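Local coordinates for protein DNA-entry nuclease inhibitor (Bacillus subtilis subsp. subtilis, PDB 4MQD) that inhibits the DNA-entry nuclease and plays a role in the competence of cells to be transformed by donor DNA, at residues A[88-93]-A[100-105]; A[111-116]-A[128-133]. All coordinates share one frame; numbering follows the deposited sequence.

Interaction 1: A[88-93]-A[100-105]; sequences NGIHIE and LSFDLP
Ile90 and Phe102, His91 and Ser101, and Ile92 and Leu100 pair across an antiparallel beta hairpin, strands 90-93 and 100-102. Ile90 and Phe102 exchange both backbone hydrogen bonds, and so do Ile92 and Leu100. At the open end of the hairpin Gly89 N adds a weak hydrogen bond to Leu104 O. Gly89 has phi 134° and psi 147°, a backbone shape that calls for glycine.

The buried face carries Ile90, Ile92, Leu100 and Phe102. Ile92 CD1 touches Phe102 CE1 at 3.4 Å, with CG1 of the same isoleucine close behind. The two side chains cross at a slant. Ile90 lays CG1 against Phe102 CB at 3.9 Å and turns CD1 to Leu104 CD2. Phe64 of strand 59-66 and Trp8 meet the Phe102 ring from beyond the hairpin.

His91 and Ser101 lie on the other face. The His91 CG sits beside the backbone N (chi1 -64°), which brings the imidazole edge to strand 100-102. ND1 donates to Leu100 O at 3.2 Å and weakly to Ser101 OG at 2.9 Å. NE2 makes a weak hydrogen bond to Lys25 O, so both ring nitrogens are engaged. Leu100 O also accepts Ile92 N at 3.1 Å; this N and His91 ND1 approach it from opposite faces of its carbonyl plane.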
ATOM      1  N   ASN A  88     -18.124 -14.863 -18.778  1.00 59.89           N
ATOM      2  CA  ASN A  88     -16.951 -14.024 -19.038  1.00 58.76           C
ATOM      3  C   ASN A  88     -17.298 -12.532 -19.097  1.00 56.25           C
ATOM      4  O   ASN A  88     -17.743 -12.030 -20.131  1.00 62.67           O
ATOM      5  CB  ASN A  88     -16.260 -14.467 -20.336  1.00 63.38           C
ATOM      6  CG  ASN A  88     -14.851 -13.916 -20.472  1.00 67.74           C
ATOM      7  OD1 ASN A  88     -14.478 -12.943 -19.814  1.00 74.58           O
ATOM      8  ND2 ASN A  88     -14.056 -14.542 -21.334  1.00 70.87           N
ATOM      9  N   GLY A  89     -17.094 -11.839 -17.976  1.00 48.02           N
ATOM     10  CA  GLY A  89     -17.363 -10.401 -17.875  1.00 42.87           C
ATOM     11  C   GLY A  89     -18.132 -10.017 -16.619  1.00 37.86           C
ATOM     12  O   GLY A  89     -18.959 -10.786 -16.129  1.00 34.78           O
ATOM     13  N   ILE A  90     -17.852  -8.822 -16.103  1.00 34.42           N
ATOM     14  CA  ILE A  90     -18.569  -8.268 -14.953  1.00 31.88           C
ATOM     15  C   ILE A  90     -18.875  -6.790 -15.168  1.00 29.73           C
ATOM     16  O   ILE A  90     -18.337  -6.166 -16.082  1.00 27.76           O
ATOM     17  CB  ILE A  90     -17.760  -8.407 -13.647  1.00 33.55           C
ATOM     18  CG1 ILE A  90     -16.405  -7.699 -13.766  1.00 33.92           C
ATOM     19  CG2 ILE A  90     -17.565  -9.874 -13.296  1.00 34.25           C
ATOM     20  CD1 ILE A  90     -15.719  -7.461 -12.439  1.00 34.55           C
ATOM     21  N   HIS A  91     -19.738  -6.240 -14.318  1.00 28.10           N
ATOM     22  CA  HIS A  91     -20.010  -4.805 -14.302  1.00 27.03           C
ATOM     23  C   HIS A  91     -19.746  -4.227 -12.921  1.00 25.98           C
ATOM     24  O   HIS A  91     -19.803  -4.937 -11.919  1.00 24.98           O
ATOM     25  CB  HIS A  91     -21.464  -4.514 -14.675  1.00 27.66           C
ATOM     26  CG  HIS A  91     -21.829  -4.917 -16.069  1.00 29.38           C
ATOM     27  ND1 HIS A  91     -21.198  -4.407 -17.182  1.00 29.74           N
ATOM     28  CD2 HIS A  91     -22.779  -5.764 -16.529  1.00 30.42           C
ATOM     29  CE1 HIS A  91     -21.734  -4.934 -18.269  1.00 30.60           C
ATOM     30  NE2 HIS A  91     -22.696  -5.760 -17.899  1.00 30.93           N
ATOM     31  N   ILE A  92     -19.447  -2.933 -12.885  1.00 26.14           N
ATOM     32  CA  ILE A  92     -19.395  -2.177 -11.639  1.00 25.30           C
ATOM     33  C   ILE A  92     -20.235  -0.923 -11.832  1.00 24.74           C
ATOM     34  O   ILE A  92     -20.141  -0.260 -12.867  1.00 24.36           O
ATOM     35  CB  ILE A  92     -17.955  -1.803 -11.238  1.00 24.88           C
ATOM     36  CG1 ILE A  92     -17.111  -3.075 -11.078  1.00 25.22           C
ATOM     37  CG2 ILE A  92     -17.963  -0.982  -9.954  1.00 25.00           C
ATOM     38  CD1 ILE A  92     -15.683  -2.836 -10.634  1.00 25.75           C
ATOM     39  N   GLU A  93     -21.064  -0.609 -10.842  1.00 24.30           N
ATOM     40  CA  GLU A  93     -22.021   0.481 -10.971  1.00 24.82           C
ATOM     41  C   GLU A  93     -22.551   0.927  -9.611  1.00 25.33           C
ATOM     42  O   GLU A  93     -22.708   0.116  -8.697  1.00 26.28           O
ATOM     43  CB  GLU A  93     -23.191   0.040 -11.861  1.00 25.04           C
ATOM     44  CG  GLU A  93     -24.077   1.179 -12.342  1.00 25.01           C
ATOM     45  CD  GLU A  93     -25.205   0.725 -13.250  1.00 24.08           C
ATOM     46  OE1 GLU A  93     -25.134  -0.393 -13.802  1.00 24.40           O
ATOM     47  OE2 GLU A  93     -26.172   1.499 -13.412  1.00 24.19           O
ATOM     48  N   LEU A 100     -19.861   0.522 -15.596  1.00 26.01           N
ATOM     49  CA  LEU A 100     -18.513   0.102 -15.961  1.00 25.54           C
ATOM     50  C   LEU A 100     -18.535  -1.373 -16.337  1.00 26.89           C
ATOM     51  O   LEU A 100     -19.376  -2.130 -15.849  1.00 27.13           O
ATOM     52  CB  LEU A 100     -17.543   0.332 -14.801  1.00 24.66           C
ATOM     53  CG  LEU A 100     -17.537   1.737 -14.191  1.00 24.27           C
ATOM     54  CD1 LEU A 100     -16.507   1.817 -13.077  1.00 24.98           C
ATOM     55  CD2 LEU A 100     -17.264   2.797 -15.246  1.00 23.54           C
ATOM     56  N   SER A 101     -17.616  -1.771 -17.213  1.00 27.44           N
ATOM     57  CA  SER A 101     -17.494  -3.162 -17.638  1.00 28.98           C
ATOM     58  C   SER A 101     -16.038  -3.600 -17.615  1.00 29.41           C
ATOM     59  O   SER A 101     -15.146  -2.831 -17.974  1.00 29.26           O
ATOM     60  CB  SER A 101     -18.068  -3.342 -19.041  1.00 30.69           C
ATOM     61  OG  SER A 101     -19.445  -3.022 -19.060  1.00 32.64           O
ATOM     62  N   PHE A 102     -15.808  -4.838 -17.185  1.00 29.76           N
ATOM     63  CA  PHE A 102     -14.463  -5.396 -17.093  1.00 30.68           C
ATOM     64  C   PHE A 102     -14.471  -6.838 -17.586  1.00 32.13           C
ATOM     65  O   PHE A 102     -15.255  -7.659 -17.108  1.00 31.12           O
ATOM     66  CB  PHE A 102     -13.960  -5.331 -15.649  1.00 29.10           C
ATOM     67  CG  PHE A 102     -13.962  -3.942 -15.072  1.00 28.02           C
ATOM     68  CD1 PHE A 102     -15.079  -3.451 -14.407  1.00 27.80           C
ATOM     69  CD2 PHE A 102     -12.852  -3.122 -15.204  1.00 26.91           C
ATOM     70  CE1 PHE A 102     -15.084  -2.169 -13.881  1.00 27.35           C
ATOM     71  CE2 PHE A 102     -12.850  -1.841 -14.679  1.00 26.78           C
ATOM     72  CZ  PHE A 102     -13.967  -1.364 -14.015  1.00 27.37           C
ATOM     73  N   ASP A 103     -13.603  -7.129 -18.552  1.00 37.00           N
ATOM     74  CA  ASP A 103     -13.506  -8.459 -19.144  1.00 41.56           C
ATOM     75  C   ASP A 103     -12.778  -9.416 -18.194  1.00 41.91           C
ATOM     76  O   ASP A 103     -11.571  -9.632 -18.309  1.00 41.39           O
ATOM     77  CB  ASP A 103     -12.786  -8.382 -20.497  1.00 47.55           C
ATOM     78  CG  ASP A 103     -12.792  -9.702 -21.246  1.00 52.92           C
ATOM     79  OD1 ASP A 103     -13.815 -10.419 -21.194  1.00 60.86           O
ATOM     80  OD2 ASP A 103     -11.774 -10.020 -21.896  1.00 60.38           O
ATOM     81  N   LEU A 104     -13.530  -9.971 -17.249  1.00 43.05           N
ATOM     82  CA  LEU A 104     -13.001 -10.928 -16.281  1.00 44.14           C
ATOM     83  C   LEU A 104     -13.482 -12.330 -16.659  1.00 46.59           C
ATOM     84  O   LEU A 104     -14.682 -12.535 -16.852  1.00 51.99           O
ATOM     85  CB  LEU A 104     -13.481 -10.561 -14.877  1.00 43.09           C
ATOM     86  CG  LEU A 104     -12.796 -11.242 -13.691  1.00 42.61           C
ATOM     87  CD1 LEU A 104     -11.322 -10.871 -13.614  1.00 42.78           C
ATOM     88  CD2 LEU A 104     -13.502 -10.870 -12.395  1.00 41.56           C
ATOM     89  N   PRO A 105     -12.556 -13.303 -16.776  1.00 45.47           N
ATOM     90  CA  PRO A 105     -12.961 -14.665 -17.148  1.00 47.23           C
ATOM     91  C   PRO A 105     -13.850 -15.362 -16.116  1.00 47.70           C
ATOM     92  O   PRO A 105     -13.944 -14.917 -14.969  1.00 45.82           O
ATOM     93  CB  PRO A 105     -11.629 -15.419 -17.271  1.00 46.98           C
ATOM     94  CG  PRO A 105     -10.581 -14.373 -17.397  1.00 46.49           C
ATOM     95  CD  PRO A 105     -11.092 -13.172 -16.670  1.00 46.11           C
TER

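Interaction 2: A[111-116]-A[128-133]; sequences LTCWTV and YIIDAV
Trp114 and Asp131 run side by side and point the same way on one face of an antiparallel beta hairpin, strands 107-116 and 127-134. Asp131 CB lies in the indole plane, at the edge of the six-membered ring, 3.6 Å from Trp114 CZ3. The carboxylate plane is turned 21° from the ring. Ile129 meets Trp114 at a slant, with CG2 3.8 Å from CE3 of the indole. Thr112 of the same strand as Trp114 puts CG2 over one indole face, toward the rim. Further along, Ile129 CD1 meets Val116 CG2.

On the other face Tyr128 lies alongside Thr115. With chi1 of Tyr128 at -65°, CG is anti to the carbonyl carbon, and the ring reaches across to the neighbouring strand. Thr115 OG1 is near the ring plane, at the edge, 3.5 Å from Tyr128 CE1. Cys113 SG is also at this edge. Leu111 crosses to the facing strand: CD1 meets Ile130 CG2 at 3.5 Å and Ala132 CB at 4.0 Å.

Four backbone hydrogen bonds set this register, two between Thr112 and Asp131 and two between Trp114 and Ile129. The one from Thr112 N to Asp131 O is nearly straight, 174° at the hydrogen.

Polar ends are held from outside: Thr112 OG1 by Thr80, Tyr128 OH by Gln55 N, and Asp131 OD1 by Ser68 N. Both strands are internal to a mixed sheet. Strand 77-85 flanks 107-116, and strand 59-66 flanks 127-134. Phe52 of strand 49-53, in the second sheet, packs on Leu111 and Cys113.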
ATOM      1  N   LEU A 111     -11.953 -11.479  -4.191  1.00 35.00           N
ATOM      2  CA  LEU A 111     -12.109 -10.080  -4.561  1.00 31.89           C
ATOM      3  C   LEU A 111     -11.814  -9.189  -3.361  1.00 31.99           C
ATOM      4  O   LEU A 111     -12.515  -9.256  -2.348  1.00 32.53           O
ATOM      5  CB  LEU A 111     -13.531  -9.828  -5.067  1.00 32.36           C
ATOM      6  CG  LEU A 111     -13.775  -8.504  -5.794  1.00 32.37           C
ATOM      7  CD1 LEU A 111     -13.062  -8.488  -7.139  1.00 32.64           C
ATOM      8  CD2 LEU A 111     -15.267  -8.264  -5.976  1.00 32.96           C
ATOM      9  N   THR A 112     -10.776  -8.365  -3.480  1.00 28.99           N
ATOM     10  CA  THR A 112     -10.388  -7.443  -2.419  1.00 28.26           C
ATOM     11  C   THR A 112     -10.656  -6.002  -2.842  1.00 27.31           C
ATOM     12  O   THR A 112     -10.361  -5.621  -3.974  1.00 27.68           O
ATOM     13  CB  THR A 112      -8.901  -7.603  -2.053  1.00 28.60           C
ATOM     14  OG1 THR A 112      -8.664  -8.943  -1.605  1.00 31.10           O
ATOM     15  CG2 THR A 112      -8.499  -6.629  -0.949  1.00 28.87           C
ATOM     16  N   CYS A 113     -11.218  -5.212  -1.929  1.00 26.65           N
ATOM     17  CA  CYS A 113     -11.487  -3.797  -2.171  1.00 26.41           C
ATOM     18  C   CYS A 113     -10.795  -2.932  -1.119  1.00 25.47           C
ATOM     19  O   CYS A 113     -11.088  -3.042   0.074  1.00 24.69           O
ATOM     20  CB  CYS A 113     -12.991  -3.521  -2.153  1.00 27.96           C
ATOM     21  SG  CYS A 113     -13.436  -1.791  -2.460  1.00 30.48           S
ATOM     22  N   TRP A 114      -9.875  -2.080  -1.567  1.00 24.54           N
ATOM     23  CA  TRP A 114      -9.218  -1.118  -0.689  1.00 24.30           C
ATOM     24  C   TRP A 114      -9.874   0.245  -0.851  1.00 24.36           C
ATOM     25  O   TRP A 114     -10.038   0.724  -1.977  1.00 23.60           O
ATOM     26  CB  TRP A 114      -7.732  -0.981  -1.029  1.00 24.54           C
ATOM     27  CG  TRP A 114      -6.878  -2.159  -0.685  1.00 24.84           C
ATOM     28  CD1 TRP A 114      -6.208  -2.374   0.485  1.00 25.45           C
ATOM     29  CD2 TRP A 114      -6.565  -3.263  -1.536  1.00 25.35           C
ATOM     30  NE1 TRP A 114      -5.508  -3.555   0.420  1.00 24.85           N
ATOM     31  CE2 TRP A 114      -5.708  -4.120  -0.811  1.00 25.55           C
ATOM     32  CE3 TRP A 114      -6.929  -3.614  -2.839  1.00 26.45           C
ATOM     33  CZ2 TRP A 114      -5.211  -5.310  -1.347  1.00 27.09           C
ATOM     34  CZ3 TRP A 114      -6.434  -4.795  -3.373  1.00 28.24           C
ATOM     35  CH2 TRP A 114      -5.586  -5.630  -2.627  1.00 28.21           C
ATOM     36  N   THR A 115     -10.236   0.867   0.268  1.00 23.87           N
ATOM     37  CA  THR A 115     -10.752   2.233   0.266  1.00 24.63           C
ATOM     38  C   THR A 115      -9.598   3.213   0.464  1.00 25.00           C
ATOM     39  O   THR A 115      -8.961   3.222   1.519  1.00 25.55           O
ATOM     40  CB  THR A 115     -11.797   2.445   1.378  1.00 25.09           C
ATOM     41  OG1 THR A 115     -12.904   1.560   1.168  1.00 24.86           O
ATOM     42  CG2 THR A 115     -12.300   3.885   1.387  1.00 24.90           C
ATOM     43  N   VAL A 116      -9.335   4.025  -0.559  1.00 25.16           N
ATOM     44  CA  VAL A 116      -8.267   5.025  -0.529  1.00 25.98           C
ATOM     45  C   VAL A 116      -8.882   6.421  -0.670  1.00 26.73           C
ATOM     46  O   VAL A 116      -9.162   6.865  -1.786  1.00 27.43           O
ATOM     47  CB  VAL A 116      -7.247   4.792  -1.666  1.00 26.07           C
ATOM     48  CG1 VAL A 116      -6.061   5.741  -1.529  1.00 25.63           C
ATOM     49  CG2 VAL A 116      -6.782   3.341  -1.675  1.00 26.60           C
ATOM     50  N   TYR A 128     -11.115   3.603  -5.135  1.00 24.62           N
ATOM     51  CA  TYR A 128     -11.420   2.246  -4.703  1.00 24.74           C
ATOM     52  C   TYR A 128     -10.684   1.248  -5.589  1.00 25.25           C
ATOM     53  O   TYR A 128     -10.978   1.122  -6.779  1.00 24.64           O
ATOM     54  CB  TYR A 128     -12.930   2.019  -4.714  1.00 25.11           C
ATOM     55  CG  TYR A 128     -13.632   2.897  -3.704  1.00 26.20           C
ATOM     56  CD1 TYR A 128     -13.797   2.479  -2.388  1.00 26.00           C
ATOM     57  CD2 TYR A 128     -14.092   4.164  -4.053  1.00 27.28           C
ATOM     58  CE1 TYR A 128     -14.419   3.289  -1.451  1.00 26.42           C
ATOM     59  CE2 TYR A 128     -14.716   4.981  -3.122  1.00 27.19           C
ATOM     60  CZ  TYR A 128     -14.877   4.538  -1.825  1.00 26.44           C
ATOM     61  OH  TYR A 128     -15.493   5.342  -0.898  1.00 27.80           O
ATOM     62  N   ILE A 129      -9.702   0.570  -4.998  1.00 25.75           N
ATOM     63  CA  ILE A 129      -8.883  -0.401  -5.715  1.00 26.12           C
ATOM     64  C   ILE A 129      -9.503  -1.777  -5.534  1.00 26.49           C
ATOM     65  O   ILE A 129      -9.727  -2.217  -4.405  1.00 25.45           O
ATOM     66  CB  ILE A 129      -7.424  -0.414  -5.210  1.00 25.99           C
ATOM     67  CG1 ILE A 129      -6.803   0.984  -5.343  1.00 26.74           C
ATOM     68  CG2 ILE A 129      -6.600  -1.443  -5.981  1.00 25.65           C
ATOM     69  CD1 ILE A 129      -5.422   1.111  -4.734  1.00 27.20           C
ATOM     70  N   ILE A 130      -9.779  -2.446  -6.650  1.00 27.14           N
ATOM     71  CA  ILE A 130     -10.444  -3.744  -6.641  1.00 27.28           C
ATOM     72  C   ILE A 130      -9.563  -4.783  -7.336  1.00 27.17           C
ATOM     73  O   ILE A 130      -9.383  -4.732  -8.555  1.00 26.23           O
ATOM     74  CB  ILE A 130     -11.823  -3.663  -7.327  1.00 28.99           C
ATOM     75  CG1 ILE A 130     -12.686  -2.587  -6.655  1.00 29.34           C
ATOM     76  CG2 ILE A 130     -12.527  -5.014  -7.272  1.00 31.02           C
ATOM     77  CD1 ILE A 130     -13.943  -2.234  -7.419  1.00 30.47           C
ATOM     78  N   ASP A 131      -9.018  -5.717  -6.557  1.00 26.26           N
ATOM     79  CA  ASP A 131      -8.139  -6.761  -7.083  1.00 27.83           C
ATOM     80  C   ASP A 131      -8.841  -8.116  -7.046  1.00 29.38           C
ATOM     81  O   ASP A 131      -9.176  -8.628  -5.972  1.00 29.03           O
ATOM     82  CB  ASP A 131      -6.833  -6.814  -6.278  1.00 29.62           C
ATOM     83  CG  ASP A 131      -5.810  -7.800  -6.854  1.00 31.42           C
ATOM     84  OD1 ASP A 131      -5.835  -8.084  -8.073  1.00 29.87           O
ATOM     85  OD2 ASP A 131      -4.959  -8.282  -6.073  1.00 33.15           O
ATOM     86  N   ALA A 132      -9.068  -8.682  -8.229  1.00 30.00           N
ATOM     87  CA  ALA A 132      -9.587 -10.035  -8.358  1.00 30.26           C
ATOM     88  C   ALA A 132      -8.409 -11.001  -8.434  1.00 31.35           C
ATOM     89  O   ALA A 132      -7.659 -10.991  -9.409  1.00 31.96           O
ATOM     90  CB  ALA A 132     -10.458 -10.156  -9.600  1.00 29.67           C
ATOM     91  N   VAL A 133      -8.245 -11.822  -7.398  1.00 32.77           N
ATOM     92  CA  VAL A 133      -7.189 -12.832  -7.363  1.00 34.39           C
ATOM     93  C   VAL A 133      -7.788 -14.197  -7.691  1.00 35.90           C
ATOM     94  O   VAL A 133      -8.722 -14.639  -7.026  1.00 33.88           O
ATOM     95  CB  VAL A 133      -6.505 -12.886  -5.983  1.00 34.57           C
ATOM     96  CG1 VAL A 133      -5.383 -13.920  -5.981  1.00 34.97           C
ATOM     97  CG2 VAL A 133      -5.976 -11.509  -5.602  1.00 34.02           C
TER

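In the fold
The two contacts come in series along the chain, and interaction 1 closes before interaction 2 opens. Strand 100-102 is followed directly by strand 107-116. The centres of the two contacts are about 14 Å apart. Interaction 1 forms one edge of an antiparallel sheet, with strand 19-24 beside 90-93. Interaction 2 lies inside the mixed sheet, nearer the centre of the chain. The sheets pack on each other, and the contacts touch there: Ile92 CD1 is 3.7 Å from Ile130 CD1, and Leu104 CD1 is 4.2 Å from Ala132 CB. Strand 59-66 serves both, with Ile62 and Phe64 meeting Ile92 and Ile130. The two hairpins thus share one hydrophobic core within the ComJ family region.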